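Local coordinates for NAD-dependent dehydrogenase (Rhizobium meliloti, PDB 4Z0P), which reduces glyoxylate and hydroxypyruvate with NADPH as the hydride donor, at residues M108-L113 / G255-V260; S104-M109 / Y279-V284; F230-A233 / S238-E241. All blocks are in the same frame, centred on the assembly; numbering follows the deposited sequence.

Interaction 1 (M108-L113 / G255-V260); sequences MMQCLL and GASLDV. With NDP (NADPH dihydro-nicotinamide-adenine-dinucleotide phosphate), chain H.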
# COMPACT_ATOMS: atom_id res chain seq x y z
N MET A 108 1.90 4.36 3.39
CA MET A 108 2.25 3.31 2.42
C MET A 108 1.21 3.28 1.31
O MET A 108 1.58 3.18 0.12
CB MET A 108 2.29 1.95 3.12
CG MET A 108 2.63 0.77 2.20
SD MET A 108 4.30 0.87 1.49
CE MET A 108 5.26 0.66 3.00
N MET A 109 -0.07 3.36 1.66
CA MET A 109 -1.11 3.33 0.62
C MET A 109 -0.94 4.48 -0.37
O MET A 109 -1.04 4.27 -1.58
CB MET A 109 -2.50 3.36 1.22
CG MET A 109 -3.58 3.16 0.18
SD MET A 109 -5.22 2.94 0.93
CE MET A 109 -5.43 4.55 1.55
N GLN A 110 -0.68 5.68 0.14
CA GLN A 110 -0.54 6.82 -0.78
C GLN A 110 0.68 6.65 -1.67
O GLN A 110 0.63 6.92 -2.87
CB GLN A 110 -0.39 8.14 -0.05
CG GLN A 110 -1.46 8.46 0.97
CD GLN A 110 -2.85 8.12 0.52
OE1 GLN A 110 -3.28 8.50 -0.58
NE2 GLN A 110 -3.58 7.40 1.36
N CYS A 111 1.80 6.24 -1.09
CA CYS A 111 3.01 6.08 -1.91
C CYS A 111 2.78 5.01 -3.00
O CYS A 111 3.26 5.16 -4.12
CB CYS A 111 4.23 5.74 -1.05
SG CYS A 111 4.73 7.17 -0.02
N LEU A 112 2.08 3.92 -2.68
CA LEU A 112 1.77 2.91 -3.68
C LEU A 112 0.77 3.38 -4.73
O LEU A 112 0.97 3.11 -5.94
CB LEU A 112 1.33 1.60 -3.03
CG LEU A 112 2.40 0.88 -2.23
CD1 LEU A 112 1.80 -0.29 -1.44
CD2 LEU A 112 3.57 0.41 -3.08
N LEU A 113 -0.26 4.09 -4.30
CA LEU A 113 -1.26 4.63 -5.25
C LEU A 113 -0.59 5.53 -6.28
O LEU A 113 -0.88 5.44 -7.47
CB LEU A 113 -2.34 5.42 -4.51
CG LEU A 113 -3.42 4.64 -3.74
CD1 LEU A 113 -4.22 5.64 -2.91
CD2 LEU A 113 -4.32 3.95 -4.74
N GLY A 255 0.59 15.28 -8.57
CA GLY A 255 -0.54 14.75 -7.83
C GLY A 255 -0.37 15.00 -6.36
O GLY A 255 0.67 15.50 -5.90
N ALA A 256 -1.40 14.64 -5.59
CA ALA A 256 -1.35 14.83 -4.15
C ALA A 256 -2.26 13.85 -3.41
O ALA A 256 -3.22 13.35 -3.99
CB ALA A 256 -1.74 16.26 -3.78
N SER A 257 -1.91 13.57 -2.16
CA SER A 257 -2.81 12.89 -1.21
C SER A 257 -2.93 13.80 -0.00
O SER A 257 -1.93 14.08 0.67
CB SER A 257 -2.24 11.55 -0.77
OG SER A 257 -2.21 10.62 -1.87
N LEU A 258 -4.15 14.26 0.26
CA LEU A 258 -4.39 15.17 1.39
C LEU A 258 -5.38 14.53 2.34
O LEU A 258 -6.53 14.25 1.96
CB LEU A 258 -4.91 16.53 0.91
CG LEU A 258 -3.98 17.25 -0.10
CD1 LEU A 258 -4.66 18.50 -0.65
CD2 LEU A 258 -2.65 17.61 0.56
N ASP A 259 -4.94 14.34 3.58
CA ASP A 259 -5.79 13.88 4.68
C ASP A 259 -6.23 15.02 5.58
O ASP A 259 -7.12 14.85 6.42
CB ASP A 259 -5.05 12.86 5.55
CG ASP A 259 -5.97 12.15 6.53
OD1 ASP A 259 -7.02 11.54 6.11
OD2 ASP A 259 -5.66 12.20 7.75
N VAL A 260 -5.55 16.17 5.44
CA VAL A 260 -5.71 17.31 6.37
C VAL A 260 -5.80 18.59 5.55
O VAL A 260 -5.23 18.67 4.46
CB VAL A 260 -4.56 17.37 7.41
CG1 VAL A 260 -4.60 16.13 8.29
CG2 VAL A 260 -3.21 17.48 6.72
PA NDP H . 6.61 13.77 17.04
O1A NDP H . 6.64 14.89 18.07
O2A NDP H . 7.08 12.43 17.47
O5B NDP H . 7.50 14.27 15.83
C5B NDP H . 7.46 15.58 15.30
C4B NDP H . 8.61 15.72 14.34
O4B NDP H . 8.46 16.98 13.70
C3B NDP H . 9.99 15.73 15.00
O3B NDP H . 10.89 15.06 14.13
C2B NDP H . 10.31 17.21 15.08
O2B NDP H . 11.69 17.51 15.07
C1B NDP H . 9.69 17.68 13.80
N9A NDP H . 9.49 19.14 13.84
C8A NDP H . 8.66 19.88 14.61
N7A NDP H . 8.74 21.17 14.38
C5A NDP H . 9.69 21.27 13.41
C6A NDP H . 10.26 22.37 12.73
N6A NDP H . 9.88 23.65 12.97
N1A NDP H . 11.21 22.13 11.79
C2A NDP H . 11.58 20.86 11.55
N3A NDP H . 11.12 19.75 12.13
C4A NDP H . 10.15 20.03 13.05
O3 NDP H . 5.08 13.78 16.50
PN NDP H . 4.39 12.46 15.84
O1N NDP H . 5.30 11.85 14.83
O2N NDP H . 3.81 11.60 16.91
O5D NDP H . 3.14 13.19 15.18
C5D NDP H . 3.36 14.14 14.15
C4D NDP H . 2.07 14.87 13.82
O4D NDP H . 1.21 14.04 13.04
C3D NDP H . 1.19 15.27 14.99
O3D NDP H . 1.68 16.47 15.62
C2D NDP H . -0.19 15.47 14.39
O2D NDP H . -0.37 16.84 13.98
C1D NDP H . -0.10 14.58 13.13
N1N NDP H . -1.07 13.47 13.15
C2N NDP H . -2.07 13.39 12.19
C3N NDP H . -2.97 12.36 12.18
C7N NDP H . -3.97 12.16 11.08
O7N NDP H . -4.91 11.37 11.28
N7N NDP H . -3.84 12.82 9.94
C4N NDP H . -2.91 11.34 13.25
C5N NDP H . -1.82 11.52 14.24
C6N NDP H . -0.96 12.51 14.16
P2B NDP H . 12.61 17.25 16.37
O1X NDP H . 12.75 15.75 16.42
O2X NDP H . 13.90 17.96 15.98
O3X NDP H . 11.91 17.84 17.53
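Two residues one turn apart on helix 97-115 grip S257 OG. It donates to Q110 OE1 at 2.7 Å and is also hydrogen-bonded to H114 NE2. The contact lies in the Rossmann-type coenzyme domain, where helix 97-115 packs on the parallel sheet through strand 255-258. Q110 and S257 are the two residues that touch, and both are buried. Q110 CG lies anti to its carbonyl carbon (chi1 -54°), and the chain bends at chi2. This folded shape brings the amide back beside the helix. NE2 can then bond to W106 O, while OE1 faces the strand. The amide is thus held at both ends, which fixes its flip. The hydroxyl meets OE1 at a C=O...O angle of 122°, tilted somewhat from the carbonyl plane. Beside the polar bond the aliphatic part of Q110 packs on the serine, with Q110 CG 3.6 Å from S257 CB. With an alanine here in place of Q110, S257 OG would probably keep H114 but lose its acceptor, and W106 O would lose the amide NE2. I231 and Y279 flank the pair from the neighbouring strands. Across the helix, M108 and L112 pack on the second subunit, so the same helix also serves the dimer interface. Past the end of the strand the chain reaches NADPH. V260 CG1 comes within 3.8 Å of NADPH N7N. D259 OD2 accepts the carboxamide N7N of NADPH at 2.9 Å, in a nearly straight bond of 171°.

Interaction 2 (S104-M109 / Y279-V284); sequences SEWVMM and YVTPHV. With NDP (NADPH dihydro-nicotinamide-adenine-dinucleotide phosphate), chain H; OXD (oxalic acid), chain C.
W106 reaches from helix 97-115 to T281, in the loop that follows strand 278-280 of the Rossmann-type domain. W106 NE1 donates to T281 OG1 at 3.1 Å. The bond is bent, with an N-H...O angle of 143°, and OG1 sits at the ring edge, tilted 23° from the indole plane. The indole is sent out from the helix by a chi1 of -177°, which puts CG opposite the backbone N. The pyrrole edge then faces the loop. T281 answers with a first torsion that sets OG1 between the backbone N and the carbonyl carbon. CG2 takes the place beside the backbone N, 4.2 Å from W106 NE1. The two side chains run past each other in opposite directions and meet through the hydroxyl. T281 OG1 has a stronger partner in D259 OD1, so the threonine joins the indole to the aspartate that holds the NADPH carboxamide. The six-membered part of the indole packs on A233. V284 N is hydrogen-bonded to the same D259 OD1, which ties the backbone at V284 to the same carboxylate. P282 stands at the centre of an inverse gamma turn, and H283 follows with its CB turned away from the helix. The H283 ring points into the active site. H283 ND1 is hydrogen-bonded to E264 OE1, which fixes the turn of the ring. On its other side the edge meets both ligands. H283 CD2 lies 3.5 Å from NADPH O7N. H283 NE2 donates to oxalate O6 at 2.7 Å, with O6 in the imidazole plane.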
# COMPACT_ATOMS: atom_id res chain seq x y z
N SER A 104 1.24 4.50 9.28
CA SER A 104 2.10 3.88 8.30
C SER A 104 1.33 3.17 7.21
O SER A 104 1.75 3.19 6.05
CB SER A 104 3.10 2.96 8.96
OG SER A 104 4.04 3.77 9.70
N GLU A 105 0.18 2.59 7.55
CA GLU A 105 -0.72 2.05 6.53
C GLU A 105 -1.13 3.12 5.53
O GLU A 105 -1.10 2.90 4.32
CB GLU A 105 -2.00 1.51 7.14
CG GLU A 105 -1.86 0.28 8.02
CD GLU A 105 -3.12 0.00 8.84
OE1 GLU A 105 -4.13 0.71 8.64
OE2 GLU A 105 -3.06 -0.88 9.73
N TRP A 106 -1.56 4.26 6.04
CA TRP A 106 -2.06 5.31 5.16
C TRP A 106 -0.93 5.87 4.27
O TRP A 106 -1.13 6.07 3.07
CB TRP A 106 -2.73 6.43 5.98
CG TRP A 106 -3.36 7.53 5.14
CD1 TRP A 106 -4.66 7.62 4.75
CD2 TRP A 106 -2.70 8.69 4.61
NE1 TRP A 106 -4.86 8.78 4.02
CE2 TRP A 106 -3.67 9.44 3.91
CE3 TRP A 106 -1.40 9.18 4.69
CZ2 TRP A 106 -3.36 10.67 3.27
CZ3 TRP A 106 -1.08 10.39 4.07
CH2 TRP A 106 -2.08 11.12 3.37
N VAL A 107 0.24 6.10 4.86
CA VAL A 107 1.38 6.62 4.10
C VAL A 107 1.79 5.62 3.01
O VAL A 107 1.99 5.99 1.87
CB VAL A 107 2.57 6.97 5.03
CG1 VAL A 107 3.80 7.37 4.22
CG2 VAL A 107 2.19 8.11 5.97
N MET A 108 1.90 4.36 3.39
CA MET A 108 2.25 3.31 2.42
C MET A 108 1.21 3.28 1.31
O MET A 108 1.58 3.18 0.12
CB MET A 108 2.29 1.95 3.12
CG MET A 108 2.63 0.77 2.20
SD MET A 108 4.30 0.87 1.49
CE MET A 108 5.26 0.66 3.00
N MET A 109 -0.07 3.36 1.66
CA MET A 109 -1.11 3.33 0.62
C MET A 109 -0.94 4.48 -0.37
O MET A 109 -1.04 4.27 -1.58
CB MET A 109 -2.50 3.36 1.22
CG MET A 109 -3.58 3.16 0.18
SD MET A 109 -5.22 2.94 0.93
CE MET A 109 -5.43 4.55 1.55
N TYR A 279 -6.08 12.64 -3.99
CA TYR A 279 -6.82 11.76 -3.12
C TYR A 279 -7.19 12.47 -1.84
O TYR A 279 -6.31 12.93 -1.12
CB TYR A 279 -6.01 10.54 -2.73
CG TYR A 279 -5.64 9.65 -3.88
CD1 TYR A 279 -6.58 8.82 -4.46
CD2 TYR A 279 -4.38 9.69 -4.42
CE1 TYR A 279 -6.24 7.98 -5.50
CE2 TYR A 279 -4.02 8.87 -5.50
CZ TYR A 279 -4.96 8.02 -6.04
OH TYR A 279 -4.61 7.20 -7.07
N VAL A 280 -8.48 12.58 -1.56
CA VAL A 280 -8.95 13.25 -0.33
C VAL A 280 -9.46 12.21 0.66
O VAL A 280 -10.31 11.39 0.32
CB VAL A 280 -10.11 14.24 -0.64
CG1 VAL A 280 -10.76 14.78 0.63
CG2 VAL A 280 -9.62 15.36 -1.53
N THR A 281 -8.97 12.28 1.89
CA THR A 281 -9.52 11.53 3.00
C THR A 281 -9.84 12.48 4.14
O THR A 281 -9.17 13.52 4.29
CB THR A 281 -8.62 10.35 3.45
OG1 THR A 281 -7.26 10.78 3.64
CG2 THR A 281 -8.70 9.20 2.46
N PRO A 282 -10.89 12.16 4.93
CA PRO A 282 -11.41 13.16 5.89
C PRO A 282 -10.74 13.11 7.26
O PRO A 282 -11.38 12.82 8.29
CB PRO A 282 -12.89 12.80 5.94
CG PRO A 282 -12.89 11.30 5.75
CD PRO A 282 -11.87 11.09 4.67
N HIS A 283 -9.44 13.36 7.28
CA HIS A 283 -8.64 13.35 8.51
C HIS A 283 -8.79 12.02 9.25
O HIS A 283 -9.19 11.96 10.43
CB HIS A 283 -8.96 14.56 9.36
CG HIS A 283 -7.93 14.85 10.40
ND1 HIS A 283 -7.70 16.13 10.86
CD2 HIS A 283 -7.08 14.05 11.08
CE1 HIS A 283 -6.76 16.10 11.78
NE2 HIS A 283 -6.36 14.86 11.93
N VAL A 284 -8.49 10.96 8.52
CA VAL A 284 -8.57 9.58 8.99
C VAL A 284 -7.25 8.80 8.79
O VAL A 284 -7.24 7.55 8.81
CB VAL A 284 -9.74 8.83 8.31
CG1 VAL A 284 -11.08 9.33 8.84
CG2 VAL A 284 -9.69 8.93 6.78
PA NDP H . 6.61 13.77 17.04
O1A NDP H . 6.64 14.89 18.07
O2A NDP H . 7.08 12.43 17.47
O5B NDP H . 7.50 14.27 15.83
C5B NDP H . 7.46 15.58 15.30
C4B NDP H . 8.61 15.72 14.34
O4B NDP H . 8.46 16.98 13.70
C3B NDP H . 9.99 15.73 15.00
O3B NDP H . 10.89 15.06 14.13
C2B NDP H . 10.31 17.21 15.08
O2B NDP H . 11.69 17.51 15.07
C1B NDP H . 9.69 17.68 13.80
N9A NDP H . 9.49 19.14 13.84
C8A NDP H . 8.66 19.88 14.61
N7A NDP H . 8.74 21.17 14.38
C5A NDP H . 9.69 21.27 13.41
C6A NDP H . 10.26 22.37 12.73
N6A NDP H . 9.88 23.65 12.97
N1A NDP H . 11.21 22.13 11.79
C2A NDP H . 11.58 20.86 11.55
N3A NDP H . 11.12 19.75 12.13
C4A NDP H . 10.15 20.03 13.05
O3 NDP H . 5.08 13.78 16.50
PN NDP H . 4.39 12.46 15.84
O1N NDP H . 5.30 11.85 14.83
O2N NDP H . 3.81 11.60 16.91
O5D NDP H . 3.14 13.19 15.18
C5D NDP H . 3.36 14.14 14.15
C4D NDP H . 2.07 14.87 13.82
O4D NDP H . 1.21 14.04 13.04
C3D NDP H . 1.19 15.27 14.99
O3D NDP H . 1.68 16.47 15.62
C2D NDP H . -0.19 15.47 14.39
O2D NDP H . -0.37 16.84 13.98
C1D NDP H . -0.10 14.58 13.13
N1N NDP H . -1.07 13.47 13.15
C2N NDP H . -2.07 13.39 12.19
C3N NDP H . -2.97 12.36 12.18
C7N NDP H . -3.97 12.16 11.08
O7N NDP H . -4.91 11.37 11.28
N7N NDP H . -3.84 12.82 9.94
C4N NDP H . -2.91 11.34 13.25
C5N NDP H . -1.82 11.52 14.24
C6N NDP H . -0.96 12.51 14.16
P2B NDP H . 12.61 17.25 16.37
O1X NDP H . 12.75 15.75 16.42
O2X NDP H . 13.90 17.96 15.98
O3X NDP H . 11.91 17.84 17.53
C1 OXD C . -4.09 13.16 15.95
C2 OXD C . -5.07 13.37 14.89
O3 OXD C . -4.00 12.04 16.52
O4 OXD C . -6.13 12.73 14.90
O5 OXD C . -3.37 14.13 16.27
O6 OXD C . -4.83 14.19 13.99

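Interaction 3 (F230-A233 / S238-E241); sequences FINA and SQVE. With NDP (NADPH dihydro-nicotinamide-adenine-dinucleotide phosphate), chain H.
N232 ND2 donates to Q239 OE1 at 2.8 Å, and the N-H...O angle of 175° makes the bond almost straight. The acceptor lies in the amide plane of N232. Relative to the Q239 carbonyl, the donor stands 43° above the plane and does not use a lone pair direction. The two amide planes are 63° apart. The same oxygen also meets the edge of the F230 ring, with F230 CE2 at 3.7 Å from Q239 OE1. Q239 CG sits between the backbone N and the carbonyl carbon, and the chain beyond it is extended, which carries the amide across to N232. The other end is held as well: Q239 NE2 donates to E241 OE2 at 3.0 Å, on the anti lone pair, and to V260 O. N232 OD1 takes G234 N. This is the end of strand 229-232 in the Rossmann-type sheet, where the chain turns past the coenzyme before helix 241-250. V240 is the N-cap of that helix. One residue past N232, A233 O accepts N7N of NADPH at 2.9 Å. Further out, E241 OE2 also takes E262 N. The F230 ring is packed by F211, F216 and I244, and L258 touches both F230 and Q239.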
# COMPACT_ATOMS: atom_id res chain seq x y z
N PHE A 230 2.85 15.48 -3.62
CA PHE A 230 2.76 15.98 -2.24
C PHE A 230 1.73 15.18 -1.46
O PHE A 230 0.56 15.09 -1.85
CB PHE A 230 2.35 17.45 -2.23
CG PHE A 230 2.17 18.03 -0.86
CD1 PHE A 230 3.17 17.90 0.11
CD2 PHE A 230 1.03 18.73 -0.52
CE1 PHE A 230 3.02 18.46 1.38
CE2 PHE A 230 0.88 19.29 0.75
CZ PHE A 230 1.87 19.16 1.70
N ILE A 231 2.16 14.66 -0.31
CA ILE A 231 1.31 13.82 0.54
C ILE A 231 1.36 14.41 1.94
O ILE A 231 2.46 14.55 2.52
CB ILE A 231 1.85 12.39 0.56
CG1 ILE A 231 1.74 11.75 -0.83
CG2 ILE A 231 1.16 11.53 1.64
CD1 ILE A 231 2.68 10.57 -0.98
N ASN A 232 0.21 14.85 2.46
CA ASN A 232 0.20 15.43 3.80
C ASN A 232 -0.79 14.78 4.74
O ASN A 232 -1.99 14.73 4.44
CB ASN A 232 -0.06 16.94 3.77
CG ASN A 232 0.20 17.63 5.11
OD1 ASN A 232 0.87 17.10 6.01
ND2 ASN A 232 -0.29 18.84 5.23
N ALA A 233 -0.30 14.28 5.86
CA ALA A 233 -1.15 13.79 6.94
C ALA A 233 -0.76 14.35 8.29
O ALA A 233 -1.13 13.78 9.33
CB ALA A 233 -1.16 12.26 6.98
N SER A 238 -0.29 23.64 8.01
CA SER A 238 1.07 23.65 7.48
C SER A 238 1.13 23.83 5.97
O SER A 238 2.21 24.05 5.43
CB SER A 238 1.84 22.38 7.89
OG SER A 238 2.00 22.34 9.30
N GLN A 239 -0.01 23.78 5.27
CA GLN A 239 0.00 23.90 3.82
C GLN A 239 -0.74 25.13 3.34
O GLN A 239 -1.59 25.70 4.06
CB GLN A 239 -0.55 22.63 3.17
CG GLN A 239 -2.07 22.50 3.22
CD GLN A 239 -2.56 21.07 3.15
OE1 GLN A 239 -1.79 20.10 3.20
NE2 GLN A 239 -3.88 20.92 3.03
N VAL A 240 -0.37 25.57 2.15
CA VAL A 240 -1.03 26.70 1.49
C VAL A 240 -1.82 26.11 0.33
O VAL A 240 -1.27 25.83 -0.74
CB VAL A 240 -0.03 27.77 1.00
CG1 VAL A 240 -0.76 28.97 0.43
CG2 VAL A 240 0.87 28.20 2.15
N GLU A 241 -3.11 25.89 0.56
CA GLU A 241 -3.94 25.22 -0.45
C GLU A 241 -4.06 25.97 -1.76
O GLU A 241 -4.13 25.34 -2.81
CB GLU A 241 -5.33 24.89 0.12
CG GLU A 241 -5.20 23.72 1.09
CD GLU A 241 -6.40 23.49 1.99
OE1 GLU A 241 -7.48 24.04 1.73
OE2 GLU A 241 -6.23 22.73 2.95
PA NDP H . 6.61 13.77 17.04
O1A NDP H . 6.64 14.89 18.07
O2A NDP H . 7.08 12.43 17.47
O5B NDP H . 7.50 14.27 15.83
C5B NDP H . 7.46 15.58 15.30
C4B NDP H . 8.61 15.72 14.34
O4B NDP H . 8.46 16.98 13.70
C3B NDP H . 9.99 15.73 15.00
O3B NDP H . 10.89 15.06 14.13
C2B NDP H . 10.31 17.21 15.08
O2B NDP H . 11.69 17.51 15.07
C1B NDP H . 9.69 17.68 13.80
N9A NDP H . 9.49 19.14 13.84
C8A NDP H . 8.66 19.88 14.61
N7A NDP H . 8.74 21.17 14.38
C5A NDP H . 9.69 21.27 13.41
C6A NDP H . 10.26 22.37 12.73
N6A NDP H . 9.88 23.65 12.97
N1A NDP H . 11.21 22.13 11.79
C2A NDP H . 11.58 20.86 11.55
N3A NDP H . 11.12 19.75 12.13
C4A NDP H . 10.15 20.03 13.05
O3 NDP H . 5.08 13.78 16.50
PN NDP H . 4.39 12.46 15.84
O1N NDP H . 5.30 11.85 14.83
O2N NDP H . 3.81 11.60 16.91
O5D NDP H . 3.14 13.19 15.18
C5D NDP H . 3.36 14.14 14.15
C4D NDP H . 2.07 14.87 13.82
O4D NDP H . 1.21 14.04 13.04
C3D NDP H . 1.19 15.27 14.99
O3D NDP H . 1.68 16.47 15.62
C2D NDP H . -0.19 15.47 14.39
O2D NDP H . -0.37 16.84 13.98
C1D NDP H . -0.10 14.58 13.13
N1N NDP H . -1.07 13.47 13.15
C2N NDP H . -2.07 13.39 12.19
C3N NDP H . -2.97 12.36 12.18
C7N NDP H . -3.97 12.16 11.08
O7N NDP H . -4.91 11.37 11.28
N7N NDP H . -3.84 12.82 9.94
C4N NDP H . -2.91 11.34 13.25
C5N NDP H . -1.82 11.52 14.24
C6N NDP H . -0.96 12.51 14.16
P2B NDP H . 12.61 17.25 16.37
O1X NDP H . 12.75 15.75 16.42
O2X NDP H . 13.90 17.96 15.98
O3X NDP H . 11.91 17.84 17.53

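In the fold
All three interactions meet on one parallel sheet of the coenzyme domain. Interactions 1 and 2 share helix 97-115, which meets strand 255-258 in the first and the loop following strand 278-280, its neighbour, in the second. Interaction 3 uses strand 229-232, the neighbour of 255-258 on its other side, and S257 pairs with it through backbone bonds to F230 and N232. Interactions 1 and 3 are buried, while interaction 2 is partly exposed at T281. Their chemistry differs: hydroxyl to amide in interaction 1, indole to hydroxyl in interaction 2, amide to amide in interaction 3. D259 links interactions 1 and 2, and W106 packs on I231 of interaction 3. Each interaction reaches NADPH, and interactions 1 and 2 also touch the second subunit.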